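Local coordinates for penicillin-binding protein 1A (Mycobacterium tuberculosis, PDB 5CXW) that builds cross-linked peptidoglycan for the cell wall, its transpeptidase domain, the part described here, joining the peptide subunits and being acylated by penicillin, at residues 290-295 and 306-311; 213-218 and 316-321; 93-98 and 207-212; 278-283 and 343-348. All coordinates share one frame; numbering follows the deposited sequence.

All four contacts lie in the transpeptidase domain. Contacts 1 and 2 are buried: strand 303-312 of contact 1 and strand 315-323 of contact 2 are neighbours in the five-stranded sheet, whose two faces carry helix 211-222 (contact 2) and helix 343-356 (contact 4). Contact 3, partly buried, is a short two-stranded pairing just ahead of helix 211-222, while contact 4, farther from the chain centre, is also largely buried, although its loop has exposed residues. Main-chain bonds dominate contacts 1 and 3, which both reach the bound penicillin V. Contact 2 relies on small apolar groups and one serine hydroxyl, contact 4 on a histidine-carboxylate bond. Contacts 3 and 4 do not touch.

Contact 1: residues 290-295 and 306-311; sequences AKTGTT and AWMVGY. With 35P ((2R,4S)-5,5-dimethyl-2-{(1R)-2-oxo-1-[(phenoxyacetyl)amino]ethyl}-1,3-thiazolidine-4-carboxylic acid), chain C.
The thioether of M308 leans across to segment 290-295. With CG anti to the backbone N (chi1 177°) and the chain then bent twice, SD comes within 3.7 Å of CG2 of T292, and CE rests 3.8 Å from CB of A290. This row lies on the face turned to helix 343-356, where M308 also touches S345 and W348. A290 faces G310 with CA atoms 3.8 Å apart, a close approach at a residue without a side chain.

The two strands form an antiparallel hairpin at the edge of the sheet, and K291-T292-G293 fits the KTG motif of penicillin-binding enzymes. Paired backbone bonds join K291 to V309 and G293 to W307.

K291 bends at chi2 and chi4, which turns NZ back to the carbonyl O of T292 at 2.8 Å; S150 OG is a second partner. T292 OG1 reaches O14 of the penicilloyl carboxylate in a very short bond, and T294 OG1 holds its O16 at 2.6 Å. The two hydroxyls thus grip both carboxylate oxygens. T294 N donates almost straight (176°) to the ester carbonyl O17, while its O receives the amide N4. On the face of K291 and V309, W307 sends NE1 to Q94 O.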
# COMPACT_ATOMS: atom_id res chain seq x y z
N ALA A 290 -4.03 -4.25 -8.21
CA ALA A 290 -2.73 -4.19 -7.59
C ALA A 290 -1.79 -3.21 -8.25
O ALA A 290 -2.05 -2.75 -9.41
CB ALA A 290 -2.12 -5.60 -7.60
N LYS A 291 -0.71 -2.88 -7.56
CA LYS A 291 0.32 -2.02 -8.13
C LYS A 291 1.66 -2.36 -7.47
O LYS A 291 1.76 -2.40 -6.27
CB LYS A 291 -0.01 -0.53 -7.96
CG LYS A 291 1.02 0.38 -8.64
CD LYS A 291 0.92 0.36 -10.18
CE LYS A 291 2.09 1.12 -10.83
NZ LYS A 291 3.34 0.34 -10.80
N THR A 292 2.66 -2.56 -8.32
CA THR A 292 4.02 -2.79 -7.87
C THR A 292 4.77 -1.47 -7.70
O THR A 292 4.41 -0.41 -8.29
CB THR A 292 4.81 -3.59 -8.91
OG1 THR A 292 4.65 -2.98 -10.18
CG2 THR A 292 4.36 -5.08 -8.91
N GLY A 293 5.87 -1.53 -6.97
CA GLY A 293 6.83 -0.43 -6.91
C GLY A 293 8.25 -0.93 -6.75
O GLY A 293 8.44 -1.94 -6.10
N THR A 294 9.22 -0.21 -7.31
CA THR A 294 10.63 -0.55 -7.13
C THR A 294 11.40 0.78 -7.09
O THR A 294 11.30 1.57 -8.01
CB THR A 294 11.17 -1.36 -8.31
OG1 THR A 294 10.36 -2.52 -8.60
CG2 THR A 294 12.58 -1.83 -7.96
N THR A 295 12.07 1.04 -5.96
CA THR A 295 12.89 2.26 -5.81
C THR A 295 14.34 2.04 -6.22
O THR A 295 14.88 0.92 -6.18
CB THR A 295 12.84 2.81 -4.39
OG1 THR A 295 13.46 1.93 -3.52
CG2 THR A 295 11.42 2.96 -3.90
N ALA A 306 11.27 -2.78 -2.67
CA ALA A 306 10.40 -3.45 -3.62
C ALA A 306 9.05 -3.65 -2.99
O ALA A 306 8.97 -4.10 -1.86
CB ALA A 306 11.03 -4.74 -4.06
N TRP A 307 7.98 -3.31 -3.70
CA TRP A 307 6.65 -3.34 -3.18
C TRP A 307 5.62 -4.06 -4.07
O TRP A 307 5.67 -3.96 -5.31
CB TRP A 307 6.10 -1.91 -3.09
CG TRP A 307 6.71 -1.01 -2.07
CD1 TRP A 307 7.93 -0.35 -2.15
CD2 TRP A 307 6.16 -0.71 -0.79
NE1 TRP A 307 8.13 0.39 -0.98
CE2 TRP A 307 7.04 0.22 -0.16
CE3 TRP A 307 4.97 -1.07 -0.13
CZ2 TRP A 307 6.78 0.75 1.08
CZ3 TRP A 307 4.69 -0.52 1.13
CH2 TRP A 307 5.61 0.38 1.73
N MET A 308 4.63 -4.67 -3.44
CA MET A 308 3.39 -5.03 -4.12
C MET A 308 2.27 -4.71 -3.17
O MET A 308 2.25 -5.21 -2.01
CB MET A 308 3.34 -6.51 -4.50
CG MET A 308 2.03 -6.98 -5.16
SD MET A 308 1.60 -5.96 -6.59
CE MET A 308 1.32 -7.20 -7.88
N VAL A 309 1.32 -3.89 -3.64
CA VAL A 309 0.13 -3.54 -2.88
C VAL A 309 -1.11 -3.82 -3.70
O VAL A 309 -1.21 -3.45 -4.84
CB VAL A 309 0.16 -2.06 -2.44
CG1 VAL A 309 -0.92 -1.79 -1.40
CG2 VAL A 309 1.49 -1.68 -1.90
N GLY A 310 -2.06 -4.58 -3.16
CA GLY A 310 -3.26 -4.84 -3.92
C GLY A 310 -4.34 -5.49 -3.09
O GLY A 310 -4.10 -5.93 -1.95
N TYR A 311 -5.52 -5.51 -3.68
CA TYR A 311 -6.75 -5.81 -2.97
C TYR A 311 -7.80 -6.55 -3.76
O TYR A 311 -7.78 -6.59 -4.99
CB TYR A 311 -7.36 -4.48 -2.44
CG TYR A 311 -7.70 -3.43 -3.46
CD1 TYR A 311 -8.93 -3.40 -4.16
CD2 TYR A 311 -6.78 -2.42 -3.76
CE1 TYR A 311 -9.21 -2.36 -5.08
CE2 TYR A 311 -7.07 -1.44 -4.66
CZ TYR A 311 -8.28 -1.39 -5.30
OH TYR A 311 -8.53 -0.35 -6.19
C24 35P C . 16.08 3.73 -11.70
C23 35P C . 17.43 3.40 -11.56
C22 35P C . 17.80 2.31 -10.81
C21 35P C . 16.85 1.51 -10.20
C20 35P C . 15.51 1.80 -10.32
C19 35P C . 15.12 2.92 -11.09
O1 35P C . 13.81 3.27 -11.28
C2 35P C . 12.79 2.35 -10.91
C3 35P C . 11.48 2.81 -11.47
O18 35P C . 11.46 3.50 -12.48
N4 35P C . 10.42 2.39 -10.80
C5 35P C . 9.07 2.69 -11.25
C6 35P C . 8.19 2.62 -10.07
O17 35P C . 8.45 2.02 -9.01
C8 35P C . 8.49 1.69 -12.35
N7 35P C . 7.74 0.78 -11.53
S11 35P C . 9.57 0.70 -13.23
C10 35P C . 9.17 -0.83 -12.52
C12 35P C . 10.43 -1.63 -12.21
C15 35P C . 8.31 -1.70 -13.40
C9 35P C . 8.46 -0.43 -11.23
C13 35P C . 7.52 -1.40 -10.57
O14 35P C . 6.29 -1.26 -10.82
O16 35P C . 8.02 -2.23 -9.78

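Contact 2: residues 213-218 and 316-321; sequences DMASAY and STAVWV
S316 and A215 share the polar link of this contact, a hydrogen bond of 2.8 Å from S316 OG to the carbonyl O of A215. The hydroxyl lies in the carbonyl plane, on a lone pair. It arrives there because OG stands anti to the backbone N of S316 (chi1 175°) on a residue whose CB already points to the helix. S316 OG also sits 3.4 Å from CB of Y218, one turn farther along.

The apolar part is built from methyl and methylene groups. A318 CB lies 3.9 Å from A215 CB and 4.1 Å from M214 CB, and it reaches the backbone as well, 3.7 Å from A215 N. Small residues on both sides let the helix and strand axes come within 6.9 Å, with the chains running at 151° to each other. The longer side chains lead elsewhere: M214 bends toward S98 and W307, and Y218 carries its ring past V309 to place OH on the carbonyl O of S98.

Segment 213-218 belongs to helix 211-222, which packs on the central sheet of the transpeptidase domain; strand 315-323 is the middle strand. One hydroxyl bound to a helix carbonyl, beside close methyl and methylene contacts and with every touching residue buried, implies a close-fitting interface in which the serine's polar group is satisfied within the core.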
# COMPACT_ATOMS: atom_id res chain seq x y z
N ASP A 213 0.10 2.29 6.15
CA ASP A 213 -0.56 3.40 5.44
C ASP A 213 -0.97 2.94 4.04
O ASP A 213 -2.04 3.22 3.60
CB ASP A 213 0.39 4.61 5.26
CG ASP A 213 0.70 5.34 6.57
OD1 ASP A 213 -0.26 5.68 7.30
OD2 ASP A 213 1.89 5.65 6.82
N MET A 214 -0.08 2.24 3.36
CA MET A 214 -0.37 1.79 1.98
C MET A 214 -1.55 0.77 1.97
O MET A 214 -2.46 0.87 1.15
CB MET A 214 0.85 1.19 1.30
CG MET A 214 1.95 2.21 1.00
SD MET A 214 1.42 3.52 -0.13
CE MET A 214 1.36 2.61 -1.64
N ALA A 215 -1.55 -0.17 2.92
CA ALA A 215 -2.63 -1.13 3.00
C ALA A 215 -3.95 -0.43 3.26
O ALA A 215 -5.00 -0.74 2.63
CB ALA A 215 -2.36 -2.18 4.06
N SER A 216 -3.91 0.55 4.16
CA SER A 216 -5.11 1.30 4.53
C SER A 216 -5.62 2.14 3.37
O SER A 216 -6.85 2.16 3.08
CB SER A 216 -4.80 2.18 5.74
OG SER A 216 -5.87 3.05 6.06
N ALA A 217 -4.74 2.89 2.70
CA ALA A 217 -5.17 3.71 1.58
C ALA A 217 -5.75 2.89 0.42
O ALA A 217 -6.76 3.28 -0.20
CB ALA A 217 -4.01 4.62 1.09
N TYR A 218 -5.14 1.77 0.12
CA TYR A 218 -5.65 0.86 -0.93
C TYR A 218 -6.99 0.20 -0.46
O TYR A 218 -7.92 -0.00 -1.26
CB TYR A 218 -4.64 -0.17 -1.32
CG TYR A 218 -3.60 0.24 -2.32
CD1 TYR A 218 -2.88 1.45 -2.20
CD2 TYR A 218 -3.26 -0.59 -3.40
CE1 TYR A 218 -1.89 1.79 -3.11
CE2 TYR A 218 -2.25 -0.30 -4.26
CZ TYR A 218 -1.56 0.90 -4.12
OH TYR A 218 -0.52 1.25 -5.01
N SER A 316 -7.22 -5.88 1.66
CA SER A 316 -6.16 -5.07 1.06
C SER A 316 -4.87 -5.36 1.71
O SER A 316 -4.74 -5.24 2.94
CB SER A 316 -6.47 -3.57 1.25
OG SER A 316 -5.36 -2.80 0.73
N THR A 317 -3.88 -5.78 0.92
CA THR A 317 -2.60 -6.20 1.47
C THR A 317 -1.44 -5.42 0.79
O THR A 317 -1.35 -5.33 -0.45
CB THR A 317 -2.37 -7.72 1.30
OG1 THR A 317 -3.41 -8.44 1.98
CG2 THR A 317 -1.00 -8.14 1.89
N ALA A 318 -0.57 -4.87 1.64
CA ALA A 318 0.64 -4.22 1.22
C ALA A 318 1.85 -5.07 1.66
O ALA A 318 1.92 -5.54 2.78
CB ALA A 318 0.75 -2.84 1.86
N VAL A 319 2.81 -5.20 0.75
CA VAL A 319 4.06 -5.91 1.03
C VAL A 319 5.21 -5.06 0.56
O VAL A 319 5.26 -4.61 -0.58
CB VAL A 319 4.16 -7.23 0.26
CG1 VAL A 319 5.47 -7.95 0.57
CG2 VAL A 319 2.93 -8.15 0.56
N TRP A 320 6.19 -4.97 1.47
CA TRP A 320 7.50 -4.35 1.23
C TRP A 320 8.58 -5.40 1.48
O TRP A 320 8.47 -6.20 2.38
CB TRP A 320 7.69 -3.16 2.16
CG TRP A 320 9.12 -2.64 2.25
CD1 TRP A 320 9.69 -1.68 1.44
CD2 TRP A 320 10.12 -3.01 3.20
NE1 TRP A 320 10.98 -1.44 1.85
CE2 TRP A 320 11.28 -2.25 2.91
CE3 TRP A 320 10.16 -3.90 4.28
CZ2 TRP A 320 12.44 -2.32 3.70
CZ3 TRP A 320 11.31 -3.99 5.03
CH2 TRP A 320 12.45 -3.19 4.74
N VAL A 321 9.59 -5.39 0.60
CA VAL A 321 10.83 -6.09 0.83
C VAL A 321 11.97 -5.09 0.70
O VAL A 321 12.00 -4.24 -0.20
CB VAL A 321 11.00 -7.26 -0.16
CG1 VAL A 321 12.36 -7.95 0.06
CG2 VAL A 321 9.87 -8.26 -0.04

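Contact 3: residues 93-98 and 207-212; sequences LQTGSS and YQTRVI. With 35P ((2R,4S)-5,5-dimethyl-2-{(1R)-2-oxo-1-[(phenoxyacetyl)amino]ethyl}-1,3-thiazolidine-4-carboxylic acid), chain C; PEG (di(hydroxyethyl)ether), chain D.
The short two-stranded pairing of 93-94 with 208-209 leads directly into S97, the serine acylated here and, by similarity, the acyl-ester nucleophile of the transpeptidase, which fits the SxxK motif with K100. L93 and T209 form an antiparallel hydrogen-bonded pair: L93 N donates to T209 O and T209 N returns a bond to L93 O, both at 2.9 Å.

Beyond the pair, CG2 of T95 meets CB of T209 at 3.7 Å. T95 OG1 stands between its backbone N and carbonyl carbon (chi1 54°), which turns it to a water that also bonds T209 OG1 and, as donor, Y207 O at 2.7 Å. A single water thus joins three polar groups across the two segments. L93 CD1 reaches V211 CG2 more loosely, at 4.2 Å.

S97 OG is covalently bound to C6 of the opened penicillin V, and S97 N donates to its O17 at 2.7 Å. With the bond that T294 N gives the same oxygen, this matches the oxyanion hole. S98 OG bonds T95 O, with a longer bond from S98 N, closing the turn that holds S97.

Around this, L93, T95 and V211 pack against W307 of strand 303-312, T95 and T209 touch M214 of helix 211-222, and L93 and V211 reach W320 of strand 315-323.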
# COMPACT_ATOMS: atom_id res chain seq x y z
N LEU A 93 9.18 4.45 4.73
CA LEU A 93 9.79 3.84 3.59
C LEU A 93 9.40 4.54 2.29
O LEU A 93 8.25 4.89 2.12
CB LEU A 93 9.41 2.36 3.53
CG LEU A 93 9.89 1.48 4.70
CD1 LEU A 93 9.23 0.09 4.67
CD2 LEU A 93 11.42 1.36 4.67
N GLN A 94 10.33 4.63 1.34
CA GLN A 94 9.95 5.08 -0.00
C GLN A 94 9.11 4.01 -0.68
O GLN A 94 9.42 2.81 -0.58
CB GLN A 94 11.18 5.39 -0.89
CG GLN A 94 12.06 6.47 -0.27
CD GLN A 94 13.18 6.80 -1.19
OE1 GLN A 94 13.98 5.94 -1.50
NE2 GLN A 94 13.25 8.03 -1.65
N THR A 95 8.05 4.43 -1.34
CA THR A 95 7.06 3.52 -1.97
C THR A 95 7.24 3.29 -3.46
O THR A 95 6.57 2.37 -4.04
CB THR A 95 5.65 4.09 -1.73
OG1 THR A 95 5.61 5.43 -2.20
CG2 THR A 95 5.34 4.04 -0.27
N GLY A 96 8.07 4.13 -4.11
CA GLY A 96 8.26 4.03 -5.52
C GLY A 96 6.93 4.14 -6.24
O GLY A 96 6.04 4.88 -5.81
N SER A 97 6.79 3.37 -7.31
CA SER A 97 5.66 3.49 -8.22
C SER A 97 4.33 3.07 -7.61
O SER A 97 3.30 3.33 -8.23
CB SER A 97 5.87 2.67 -9.45
OG SER A 97 6.99 3.17 -10.21
N SER A 98 4.33 2.48 -6.42
CA SER A 98 3.05 2.15 -5.79
C SER A 98 2.29 3.42 -5.43
O SER A 98 1.07 3.38 -5.21
CB SER A 98 3.23 1.21 -4.60
OG SER A 98 3.96 1.78 -3.54
N TYR A 207 8.77 10.05 -1.01
CA TYR A 207 8.53 10.34 0.37
C TYR A 207 8.36 9.08 1.18
O TYR A 207 8.04 8.05 0.66
CB TYR A 207 7.32 11.30 0.55
CG TYR A 207 7.65 12.67 0.12
CD1 TYR A 207 8.24 13.58 0.97
CD2 TYR A 207 7.41 13.07 -1.17
CE1 TYR A 207 8.64 14.81 0.53
CE2 TYR A 207 7.82 14.31 -1.63
CZ TYR A 207 8.40 15.20 -0.75
OH TYR A 207 8.77 16.43 -1.23
N GLN A 208 8.59 9.19 2.50
CA GLN A 208 8.42 8.06 3.39
C GLN A 208 6.99 7.86 3.76
O GLN A 208 6.29 8.80 4.14
CB GLN A 208 9.23 8.28 4.67
CG GLN A 208 10.71 8.21 4.44
CD GLN A 208 11.49 8.26 5.76
OE1 GLN A 208 10.91 8.32 6.86
NE2 GLN A 208 12.78 8.21 5.64
N THR A 209 6.54 6.60 3.66
CA THR A 209 5.23 6.17 4.03
C THR A 209 5.37 4.80 4.71
O THR A 209 6.36 4.08 4.49
CB THR A 209 4.41 6.00 2.73
OG1 THR A 209 4.34 7.27 2.09
CG2 THR A 209 2.95 5.48 2.90
N ARG A 210 4.40 4.41 5.53
CA ARG A 210 4.50 3.08 6.18
C ARG A 210 3.70 2.06 5.37
O ARG A 210 2.72 2.39 4.69
CB ARG A 210 3.90 3.14 7.58
CG ARG A 210 4.51 4.20 8.50
CD ARG A 210 3.75 4.30 9.83
NE ARG A 210 2.44 4.92 9.61
CZ ARG A 210 1.45 5.01 10.50
NH1 ARG A 210 1.61 4.58 11.73
NH2 ARG A 210 0.33 5.64 10.15
N VAL A 211 4.09 0.79 5.54
CA VAL A 211 3.38 -0.31 4.90
C VAL A 211 1.92 -0.29 5.37
O VAL A 211 1.00 -0.50 4.55
CB VAL A 211 4.07 -1.64 5.27
CG1 VAL A 211 3.30 -2.85 4.79
CG2 VAL A 211 5.48 -1.74 4.72
N ILE A 212 1.66 -0.04 6.68
CA ILE A 212 0.27 0.05 7.11
C ILE A 212 -0.52 1.15 6.43
O ILE A 212 -1.68 0.92 6.09
CB ILE A 212 0.11 0.11 8.67
CG1 ILE A 212 -1.37 0.11 9.07
CG2 ILE A 212 0.87 1.31 9.28
CD1 ILE A 212 -1.55 -0.48 10.48
C24 35P C . 16.08 3.73 -11.70
C23 35P C . 17.43 3.40 -11.56
C22 35P C . 17.80 2.31 -10.81
C21 35P C . 16.85 1.51 -10.20
C20 35P C . 15.51 1.80 -10.32
C19 35P C . 15.12 2.92 -11.09
O1 35P C . 13.81 3.27 -11.28
C2 35P C . 12.79 2.35 -10.91
C3 35P C . 11.48 2.81 -11.47
O18 35P C . 11.46 3.50 -12.48
N4 35P C . 10.42 2.39 -10.80
C5 35P C . 9.07 2.69 -11.25
C6 35P C . 8.19 2.62 -10.07
O17 35P C . 8.45 2.02 -9.01
C8 35P C . 8.49 1.69 -12.35
N7 35P C . 7.74 0.78 -11.53
S11 35P C . 9.57 0.70 -13.23
C10 35P C . 9.17 -0.83 -12.52
C12 35P C . 10.43 -1.63 -12.21
C15 35P C . 8.31 -1.70 -13.40
C9 35P C . 8.46 -0.43 -11.23
C13 35P C . 7.52 -1.40 -10.57
O14 35P C . 6.29 -1.26 -10.82
O16 35P C . 8.02 -2.23 -9.78
O2 PEG D . 15.78 6.52 1.20
C3 PEG D . 15.67 7.07 2.51
C4 PEG D . 14.22 7.00 2.92
O4 PEG D . 13.68 8.29 2.76
O HOH W 1 5.59 7.57 -0.41

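Contact 4: residues 278-283 and 343-348; sequences RGHNLA and LPSDIW
H280 and D346 make the polar bond of this contact: NE2 donates to OD1 at 2.7 Å and almost straight, at 171°. The carboxylate oxygen lies in the imidazole plane, yet the bond leaves OD1 from above the plane of its own carboxylate, the two flat groups being turned 49° apart. At the other ring nitrogen, ND1 is held by S277 O, so both nitrogens are engaged and the ring's rotation is fixed. With an acceptor at each nitrogen, a doubly protonated, positively charged imidazole is probably favoured.

A CH-pi contact adds to this. S345 CB stands over the centre of the H280 face, 3.5 Å from the ring centroid, while S345 OG turns away to G340 O.

The apolar contact is between L282 and W348. CD2 of L282 approaches CZ3 of the indole at 3.6 Å, the side chains crossing at about a right angle, and H280 O lies at the indole edge, 3.6 Å from the same CZ3. W348 CG is anti to the backbone N (chi1 174°), sending the benzene end out to the loop.

Segment 278-283 follows helix 273-276 and precedes strand 289-296. The H280 and L282 contacts fasten it to the start of helix 343-356, whose W348 packs on M308 and V319 of the central sheet and bonds G310 O, while I347 faces helix 39-53.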
# COMPACT_ATOMS: atom_id res chain seq x y z
N ARG A 278 4.40 -10.22 -13.84
CA ARG A 278 5.02 -11.54 -13.88
C ARG A 278 4.07 -12.62 -13.36
O ARG A 278 4.44 -13.49 -12.57
CB ARG A 278 6.38 -11.52 -13.19
CG ARG A 278 7.29 -10.54 -13.93
CD ARG A 278 8.75 -10.53 -13.49
NE ARG A 278 9.47 -11.77 -13.75
CZ ARG A 278 10.21 -12.02 -14.82
NH1 ARG A 278 10.26 -11.17 -15.80
NH2 ARG A 278 10.81 -13.17 -14.92
N GLY A 279 2.83 -12.54 -13.84
CA GLY A 279 1.81 -13.60 -13.63
C GLY A 279 1.43 -13.86 -12.19
O GLY A 279 1.29 -15.01 -11.79
N HIS A 280 1.19 -12.84 -11.39
CA HIS A 280 0.82 -13.01 -10.01
C HIS A 280 -0.66 -12.84 -9.74
O HIS A 280 -1.08 -12.44 -8.65
CB HIS A 280 1.64 -12.06 -9.12
CG HIS A 280 3.02 -12.53 -8.90
ND1 HIS A 280 4.08 -12.12 -9.70
CD2 HIS A 280 3.55 -13.33 -7.94
CE1 HIS A 280 5.19 -12.69 -9.25
NE2 HIS A 280 4.89 -13.46 -8.20
N ASN A 281 -1.47 -13.22 -10.73
CA ASN A 281 -2.97 -13.35 -10.57
C ASN A 281 -3.22 -14.26 -9.36
O ASN A 281 -2.52 -15.28 -9.18
CB ASN A 281 -3.60 -14.09 -11.76
CG ASN A 281 -3.12 -13.63 -13.14
OD1 ASN A 281 -3.92 -12.94 -13.91
ND2 ASN A 281 -1.84 -14.06 -13.56
N LEU A 282 -4.25 -13.93 -8.57
CA LEU A 282 -4.60 -14.72 -7.41
C LEU A 282 -5.16 -16.07 -7.87
O LEU A 282 -5.66 -16.23 -9.03
CB LEU A 282 -5.63 -13.98 -6.55
CG LEU A 282 -5.12 -12.65 -5.96
CD1 LEU A 282 -6.13 -12.03 -5.02
CD2 LEU A 282 -3.78 -12.87 -5.24
N ALA A 283 -5.09 -17.04 -6.97
CA ALA A 283 -5.54 -18.38 -7.28
C ALA A 283 -7.05 -18.49 -7.59
O ALA A 283 -7.87 -17.72 -7.10
CB ALA A 283 -5.16 -19.31 -6.16
N LEU A 343 9.93 -10.96 -5.40
CA LEU A 343 9.55 -11.43 -4.03
C LEU A 343 8.36 -10.73 -3.38
O LEU A 343 7.57 -11.42 -2.78
CB LEU A 343 10.72 -11.43 -3.04
CG LEU A 343 11.98 -12.19 -3.41
CD1 LEU A 343 12.98 -12.12 -2.27
CD2 LEU A 343 11.67 -13.63 -3.81
N PRO A 344 8.20 -9.38 -3.54
CA PRO A 344 7.03 -8.79 -2.86
C PRO A 344 5.70 -9.29 -3.44
O PRO A 344 4.76 -9.56 -2.69
CB PRO A 344 7.19 -7.29 -3.11
CG PRO A 344 8.66 -7.10 -3.40
CD PRO A 344 9.05 -8.37 -4.13
N SER A 345 5.65 -9.51 -4.75
CA SER A 345 4.46 -10.07 -5.41
C SER A 345 4.26 -11.53 -5.06
O SER A 345 3.13 -11.97 -4.86
CB SER A 345 4.52 -9.83 -6.92
OG SER A 345 4.39 -8.49 -7.25
N ASP A 346 5.35 -12.31 -4.91
CA ASP A 346 5.25 -13.68 -4.44
C ASP A 346 4.60 -13.73 -3.05
O ASP A 346 3.64 -14.52 -2.81
CB ASP A 346 6.64 -14.35 -4.34
CG ASP A 346 7.33 -14.53 -5.67
OD1 ASP A 346 6.68 -14.79 -6.72
OD2 ASP A 346 8.58 -14.47 -5.67
N ILE A 347 5.05 -12.85 -2.14
CA ILE A 347 4.53 -12.81 -0.80
C ILE A 347 3.07 -12.33 -0.79
O ILE A 347 2.23 -12.88 -0.08
CB ILE A 347 5.44 -11.93 0.11
CG1 ILE A 347 6.83 -12.55 0.27
CG2 ILE A 347 4.76 -11.61 1.44
CD1 ILE A 347 7.91 -11.60 0.83
N TRP A 348 2.80 -11.28 -1.52
CA TRP A 348 1.45 -10.67 -1.63
C TRP A 348 0.45 -11.75 -2.12
O TRP A 348 -0.61 -11.96 -1.53
CB TRP A 348 1.49 -9.49 -2.61
CG TRP A 348 0.11 -8.93 -2.86
CD1 TRP A 348 -0.60 -8.07 -2.06
CD2 TRP A 348 -0.75 -9.21 -3.98
NE1 TRP A 348 -1.84 -7.82 -2.63
CE2 TRP A 348 -1.95 -8.48 -3.81
CE3 TRP A 348 -0.59 -9.96 -5.15
CZ2 TRP A 348 -3.02 -8.51 -4.75
CZ3 TRP A 348 -1.68 -10.01 -6.09
CH2 TRP A 348 -2.85 -9.31 -5.86